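Side-chain contacts in uncharacterized protein (Bordetella bronchiseptica, PDB 4XG0), which is of unknown specific function but probably acts as a kinase in acid-sugar catabolism, with an N-terminal sugar-binding and a C-terminal nucleotide-binding domain: residues A293-W298 against A336-E341; E324-L327 against D331-S334; L342-V347 against A368-S373. All blocks are in the same frame, centred on the assembly; numbering follows the deposited sequence.

How the contacts relate
All three contacts lie in the nucleotide-binding C-terminal region, around helix 334-349 and the loop leading into it. Contact 2 sits inside the chain loop closed by contact 1, their centres about 11 Å apart; they meet through Leu327, whose CD1 is 4.0 Å from Arg338 CB. Contacts 1 and 3 share helix 334-349, with centres about 12 Å apart, and are joined by a salt bridge in which Asp295 OD1 lies 2.9 Å from Arg345 NH1. Contacts 2 and 3 are separate, their centres about 19 Å apart and nearest atoms about 8 Å. No substrate or nucleotide site is assigned to these residues; the three contacts join parts of the C-terminal fold.

Contact 1: A293-W298 against A336-E341; sequences ADDRNW and ARRLGE
Ala293 and Arg338 bring the two backbones closest, with Ala293 CA 7.6 Å from Arg338 CA, a gap wide enough that a long side chain must span it. Arg338 does so with CG anti to the backbone N (chi1 175°), its chain bending at chi2 before running out to the start of the facing helix. There NH1 donates to Asp295 OD1 at 2.8 Å in a salt bridge, using the anti lone pair of that oxygen. The two side chains cross at about a right angle, carboxylate and guanidinium planes stand 53° apart, and the pair is joined through a single nitrogen and a single oxygen rather than side-on. NH1 also gives a 3.0 Å bond to a water that lies 2.9 Å from Asp294 O, while NE bonds to Leu292 O; the guanidinium thus reaches the backbone on both sides of Ala293, directly at Leu292 and through the water at Asp294.

Asp294 occupies the N-cap position, and its OD1 accepts from Arg296 N at 3.1 Å, a bond that meets the carboxylate from above its plane. Arg296 curls back to hold the same group side-on, with NE on OD1 at 3.0 Å and NH2 on OD2 at 3.3 Å. An aspartate suits this place because its short chain caps the helix while still receiving the arginine.

OD1 of Asp295 is shared with Arg345, two turns after Arg338 on helix 334-349. Beneath this polar surface, Trp298 packs on Leu342 and Leu346 of that helix and on Leu320 of strand 317-321, seating helix 295-304 beside helix 334-349 against the sheet.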
# COMPACT_ATOMS: atom_id res chain seq x y z
N ALA A 293 -21.83 19.71 -23.11
CA ALA A 293 -23.04 19.26 -23.80
C ALA A 293 -22.77 18.73 -25.22
O ALA A 293 -23.71 18.34 -25.91
CB ALA A 293 -24.08 20.39 -23.85
N ASP A 294 -21.51 18.73 -25.64
CA ASP A 294 -21.12 18.37 -27.00
C ASP A 294 -20.43 17.01 -27.00
O ASP A 294 -19.31 16.86 -26.50
CB ASP A 294 -20.17 19.43 -27.54
CG ASP A 294 -19.92 19.28 -29.04
OD1 ASP A 294 -20.14 18.18 -29.58
OD2 ASP A 294 -19.50 20.28 -29.66
N ASP A 295 -21.11 15.99 -27.50
CA ASP A 295 -20.60 14.65 -27.28
C ASP A 295 -19.30 14.45 -28.07
O ASP A 295 -18.48 13.59 -27.73
CB ASP A 295 -21.62 13.57 -27.63
CG ASP A 295 -21.34 12.26 -26.90
OD1 ASP A 295 -21.29 12.26 -25.64
OD2 ASP A 295 -21.21 11.23 -27.60
N ARG A 296 -19.13 15.26 -29.11
CA ARG A 296 -17.90 15.23 -29.91
C ARG A 296 -16.67 15.58 -29.08
O ARG A 296 -15.60 15.00 -29.26
CB ARG A 296 -18.02 16.16 -31.10
CG ARG A 296 -19.01 15.62 -32.14
CD ARG A 296 -19.34 16.63 -33.20
NE ARG A 296 -19.87 17.85 -32.60
CZ ARG A 296 -20.37 18.87 -33.29
NH1 ARG A 296 -20.43 18.82 -34.61
NH2 ARG A 296 -20.83 19.94 -32.64
N ASN A 297 -16.83 16.52 -28.16
CA ASN A 297 -15.73 16.94 -27.30
C ASN A 297 -15.36 15.80 -26.34
O ASN A 297 -14.19 15.50 -26.10
CB ASN A 297 -16.13 18.21 -26.53
CG ASN A 297 -14.95 18.90 -25.86
OD1 ASN A 297 -14.53 18.52 -24.76
ND2 ASN A 297 -14.44 19.95 -26.50
N TRP A 298 -16.37 15.13 -25.79
CA TRP A 298 -16.15 13.97 -24.91
C TRP A 298 -15.41 12.87 -25.67
O TRP A 298 -14.40 12.36 -25.20
CB TRP A 298 -17.48 13.41 -24.41
CG TRP A 298 -17.39 12.05 -23.75
CD1 TRP A 298 -17.88 10.86 -24.23
CD2 TRP A 298 -16.78 11.74 -22.49
NE1 TRP A 298 -17.61 9.84 -23.36
CE2 TRP A 298 -16.94 10.36 -22.27
CE3 TRP A 298 -16.12 12.50 -21.52
CZ2 TRP A 298 -16.47 9.73 -21.15
CZ3 TRP A 298 -15.65 11.87 -20.41
CH2 TRP A 298 -15.83 10.49 -20.22
N ALA A 336 -24.11 17.98 -13.66
CA ALA A 336 -23.75 16.81 -12.86
C ALA A 336 -24.34 15.54 -13.51
O ALA A 336 -23.69 14.49 -13.57
CB ALA A 336 -24.26 16.98 -11.47
N ARG A 337 -25.56 15.65 -14.00
CA ARG A 337 -26.23 14.49 -14.62
C ARG A 337 -25.37 14.01 -15.78
O ARG A 337 -25.11 12.80 -15.95
CB ARG A 337 -27.61 14.88 -15.12
N ARG A 338 -24.97 14.96 -16.60
CA ARG A 338 -24.13 14.71 -17.77
C ARG A 338 -22.76 14.12 -17.40
O ARG A 338 -22.32 13.15 -18.01
CB ARG A 338 -23.96 16.01 -18.54
CG ARG A 338 -23.02 15.95 -19.74
CD ARG A 338 -23.63 15.18 -20.86
NE ARG A 338 -22.82 15.25 -22.08
CZ ARG A 338 -22.86 14.33 -23.04
NH1 ARG A 338 -22.08 14.46 -24.10
NH2 ARG A 338 -23.66 13.28 -22.93
N LEU A 339 -22.08 14.72 -16.42
CA LEU A 339 -20.79 14.18 -15.98
C LEU A 339 -20.96 12.74 -15.48
O LEU A 339 -20.11 11.87 -15.73
CB LEU A 339 -20.15 15.07 -14.90
CG LEU A 339 -19.32 16.22 -15.44
CD1 LEU A 339 -18.74 17.00 -14.26
CD2 LEU A 339 -18.20 15.75 -16.37
N GLY A 340 -22.07 12.49 -14.80
CA GLY A 340 -22.36 11.16 -14.28
C GLY A 340 -22.52 10.17 -15.39
O GLY A 340 -21.99 9.05 -15.33
N GLU A 341 -23.26 10.56 -16.41
CA GLU A 341 -23.49 9.65 -17.54
C GLU A 341 -22.18 9.36 -18.26
O GLU A 341 -21.91 8.20 -18.61
CB GLU A 341 -24.51 10.23 -18.51
CG GLU A 341 -25.93 10.16 -17.98
CD GLU A 341 -26.84 9.30 -18.86
OE1 GLU A 341 -27.25 9.79 -19.94
OE2 GLU A 341 -27.16 8.15 -18.46
O HOH W 1 -19.67 16.16 -23.74

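Contact 2: E324-L327 against D331-S334; sequences EGRL and DADS
Leu327 and Ser334 form the compact part of this contact. Leu327 N donates to Ser334 OG at 3.0 Å, with an N-H...O angle of 144°, and the hydroxyl in turn donates to Asp331 O at 2.6 Å. Ser334 OG sits between its backbone N and carbonyl carbon (chi1 53°), which turns it to meet both partners; serine suits the place because one small group can accept and donate at once within a buried corner. Leu327 covers it with carbon: its CB is 3.5 Å from Ser334 OG, and CD1 reaches to 3.7 Å from Ser334 O. The leucine also packs on Leu289, Leu292 and Val335.

The other side is exposed to solvent, and the contact across it is face packing without a hydrogen bond between the two segments. Arg326 lays one face of its guanidinium over the Asp331-Ala332 peptide, with Ala332 CA 3.5 Å above the plane near its centre and NH1 3.3 Å from Ala332 CB. Its polar end is held by Leu330 O, which accepts from NH2. Before it, Gly325 adopts a positive phi of 104°, a conformation easy for a residue that has no beta-carbon to press on the preceding carbonyl.

Asp331 OD2 accepts from Asp333 N at 2.9 Å, making an Asx turn inside the type I beta turn from Asp331 to Ser334. This turn leads into helix 334-349, with Asp333 at the N-cap position, though its side chain makes no capping bond, and Ser334 as the first helical residue.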
# COMPACT_ATOMS: atom_id res chain seq x y z
N GLU A 324 -18.97 25.57 -13.78
CA GLU A 324 -20.10 26.17 -13.09
C GLU A 324 -21.28 26.38 -14.04
O GLU A 324 -21.09 26.60 -15.23
CB GLU A 324 -19.65 27.51 -12.48
CG GLU A 324 -20.71 28.22 -11.65
CD GLU A 324 -20.12 28.95 -10.43
OE1 GLU A 324 -18.88 28.87 -10.20
OE2 GLU A 324 -20.90 29.59 -9.70
N GLY A 325 -22.49 26.30 -13.50
CA GLY A 325 -23.70 26.62 -14.23
C GLY A 325 -24.52 25.43 -14.69
O GLY A 325 -24.52 24.35 -14.08
N ARG A 326 -25.26 25.64 -15.77
CA ARG A 326 -26.08 24.57 -16.33
C ARG A 326 -25.85 24.52 -17.83
O ARG A 326 -25.51 25.53 -18.44
CB ARG A 326 -27.56 24.84 -16.04
CG ARG A 326 -28.06 26.15 -16.62
CD ARG A 326 -29.58 26.17 -16.66
NE ARG A 326 -30.15 26.36 -15.33
CZ ARG A 326 -31.39 26.04 -15.00
NH1 ARG A 326 -31.82 26.26 -13.76
NH2 ARG A 326 -32.20 25.48 -15.89
N LEU A 327 -26.04 23.34 -18.41
CA LEU A 327 -25.96 23.21 -19.86
C LEU A 327 -27.08 24.00 -20.52
O LEU A 327 -28.21 24.05 -20.01
CB LEU A 327 -26.10 21.74 -20.24
CG LEU A 327 -25.14 20.80 -19.51
CD1 LEU A 327 -25.31 19.41 -20.05
CD2 LEU A 327 -23.73 21.28 -19.66
N ASP A 331 -31.95 21.37 -17.67
CA ASP A 331 -31.94 21.24 -16.21
C ASP A 331 -30.95 22.08 -15.41
O ASP A 331 -29.81 22.27 -15.83
CB ASP A 331 -31.50 19.80 -15.89
CG ASP A 331 -32.38 19.12 -14.90
OD1 ASP A 331 -33.51 18.72 -15.28
OD2 ASP A 331 -31.94 18.95 -13.74
N ALA A 332 -31.36 22.49 -14.21
CA ALA A 332 -30.43 23.02 -13.22
C ALA A 332 -29.40 21.97 -12.79
O ALA A 332 -28.30 22.32 -12.38
CB ALA A 332 -31.19 23.55 -11.99
N ASP A 333 -29.73 20.68 -12.90
CA ASP A 333 -28.79 19.62 -12.50
C ASP A 333 -28.12 18.95 -13.71
O ASP A 333 -27.53 17.88 -13.59
CB ASP A 333 -29.50 18.55 -11.66
CG ASP A 333 -28.52 17.60 -10.96
OD1 ASP A 333 -27.60 18.13 -10.29
OD2 ASP A 333 -28.65 16.35 -11.06
N SER A 334 -28.20 19.61 -14.87
CA SER A 334 -27.79 19.02 -16.14
C SER A 334 -26.29 18.75 -16.20
O SER A 334 -25.87 17.75 -16.79
CB SER A 334 -28.23 19.90 -17.32
OG SER A 334 -27.80 21.24 -17.17

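Contact 3: L342-V347 against A368-S373; sequences LAARLV and AALQAS
Ala344 meets Ala369 and Leu370 with no flat group between them: neither ring, amide nor guanidinium enters the interface, which is built from aliphatic carbon alone. The methyl of Ala344 does the work on one side. Its CB is 3.7 Å from Ala369 CB and 3.5 Å from Leu370 CD2, the latter closer than usual for two carbons, and CG of the leucine follows at 3.6 Å. A methyl at Ala344 lets the backbones draw near, Ala344 CA lying 5.7 Å from Leu370 CA; the equally small Ala369 adds a methyl-to-methyl contact.

The first bond of the Leu370 side chain runs past the facing helix, yet with CG anti to the carbonyl carbon (chi1 -70°) the branch turns in, so that CD2 comes to lie against both CB and CA of Ala344. Val347, one turn on from Ala344, also points toward the interface and borders it more distantly.

The chain then turns sharply. Gln371 has a positive phi of 61°, and its N bonds to Ala368 O at 3.0 Å as part of a Schellman motif that ends the helix.

Around this core, Leu370 rests on Leu390 of strand 385-391 and on Ala395, while Ala343 and Val347 pack on Leu260 of strand 259-263. The contact therefore joins helix 334-349 to the end of helix 360-369, just before the chain enters edge strand 374-380 of the mixed sheet.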
# COMPACT_ATOMS: atom_id res chain seq x y z
N LEU A 342 -21.36 10.40 -18.50
CA LEU A 342 -20.07 10.19 -19.19
C LEU A 342 -19.09 9.32 -18.36
O LEU A 342 -18.44 8.40 -18.90
CB LEU A 342 -19.44 11.54 -19.55
CG LEU A 342 -20.29 12.38 -20.53
CD1 LEU A 342 -19.68 13.75 -20.79
CD2 LEU A 342 -20.50 11.66 -21.86
N ALA A 343 -19.00 9.59 -17.07
CA ALA A 343 -18.16 8.79 -16.19
C ALA A 343 -18.55 7.33 -16.33
O ALA A 343 -17.69 6.45 -16.42
CB ALA A 343 -18.29 9.23 -14.75
N ALA A 344 -19.86 7.06 -16.35
CA ALA A 344 -20.33 5.67 -16.44
C ALA A 344 -19.96 5.06 -17.76
O ALA A 344 -19.55 3.88 -17.83
CB ALA A 344 -21.84 5.59 -16.23
N ARG A 345 -20.13 5.82 -18.84
CA ARG A 345 -19.74 5.31 -20.14
C ARG A 345 -18.27 4.89 -20.15
O ARG A 345 -17.89 3.85 -20.72
CB ARG A 345 -20.04 6.31 -21.24
CG ARG A 345 -21.49 6.33 -21.69
CD ARG A 345 -21.84 7.52 -22.58
NE ARG A 345 -20.93 7.69 -23.72
CZ ARG A 345 -20.95 8.74 -24.54
NH1 ARG A 345 -21.84 9.68 -24.35
NH2 ARG A 345 -20.09 8.84 -25.55
N LEU A 346 -17.43 5.71 -19.53
CA LEU A 346 -15.98 5.45 -19.50
C LEU A 346 -15.59 4.21 -18.68
O LEU A 346 -14.76 3.39 -19.09
CB LEU A 346 -15.28 6.67 -18.92
CG LEU A 346 -13.77 6.60 -19.00
CD1 LEU A 346 -13.32 6.17 -20.35
CD2 LEU A 346 -13.23 7.97 -18.71
N VAL A 347 -16.16 4.11 -17.48
CA VAL A 347 -15.98 2.94 -16.65
C VAL A 347 -16.37 1.65 -17.37
O VAL A 347 -15.68 0.63 -17.29
CB VAL A 347 -16.81 3.05 -15.38
CG1 VAL A 347 -16.86 1.73 -14.66
CG2 VAL A 347 -16.26 4.17 -14.48
N ALA A 368 -26.38 6.82 -10.35
CA ALA A 368 -27.64 6.66 -11.05
C ALA A 368 -27.34 6.18 -12.46
O ALA A 368 -28.03 5.29 -12.99
CB ALA A 368 -28.40 7.96 -11.09
N ALA A 369 -26.29 6.74 -13.06
CA ALA A 369 -25.91 6.40 -14.44
C ALA A 369 -25.44 4.97 -14.56
O ALA A 369 -25.62 4.34 -15.59
CB ALA A 369 -24.86 7.31 -14.95
N LEU A 370 -24.80 4.47 -13.51
CA LEU A 370 -24.38 3.07 -13.48
C LEU A 370 -25.45 2.12 -12.92
O LEU A 370 -25.23 0.92 -12.81
CB LEU A 370 -23.10 2.93 -12.68
CG LEU A 370 -21.83 3.51 -13.31
CD1 LEU A 370 -20.71 3.55 -12.29
CD2 LEU A 370 -21.41 2.64 -14.49
N GLN A 371 -26.61 2.67 -12.56
CA GLN A 371 -27.75 1.89 -12.07
C GLN A 371 -27.39 1.14 -10.80
O GLN A 371 -27.90 0.05 -10.51
CB GLN A 371 -28.27 0.94 -13.18
CG GLN A 371 -28.46 1.66 -14.53
CD GLN A 371 -28.76 0.69 -15.69
OE1 GLN A 371 -28.28 -0.45 -15.72
NE2 GLN A 371 -29.56 1.16 -16.65
N ALA A 372 -26.49 1.74 -10.01
CA ALA A 372 -26.13 1.19 -8.73
C ALA A 372 -27.19 1.54 -7.70
O ALA A 372 -27.68 2.69 -7.66
CB ALA A 372 -24.77 1.73 -8.28
N SER A 373 -27.54 0.56 -6.89
CA SER A 373 -28.54 0.76 -5.83
C SER A 373 -27.92 1.42 -4.60
O SER A 373 -28.56 2.17 -3.86
CB SER A 373 -29.13 -0.59 -5.43
OG SER A 373 -28.12 -1.48 -5.02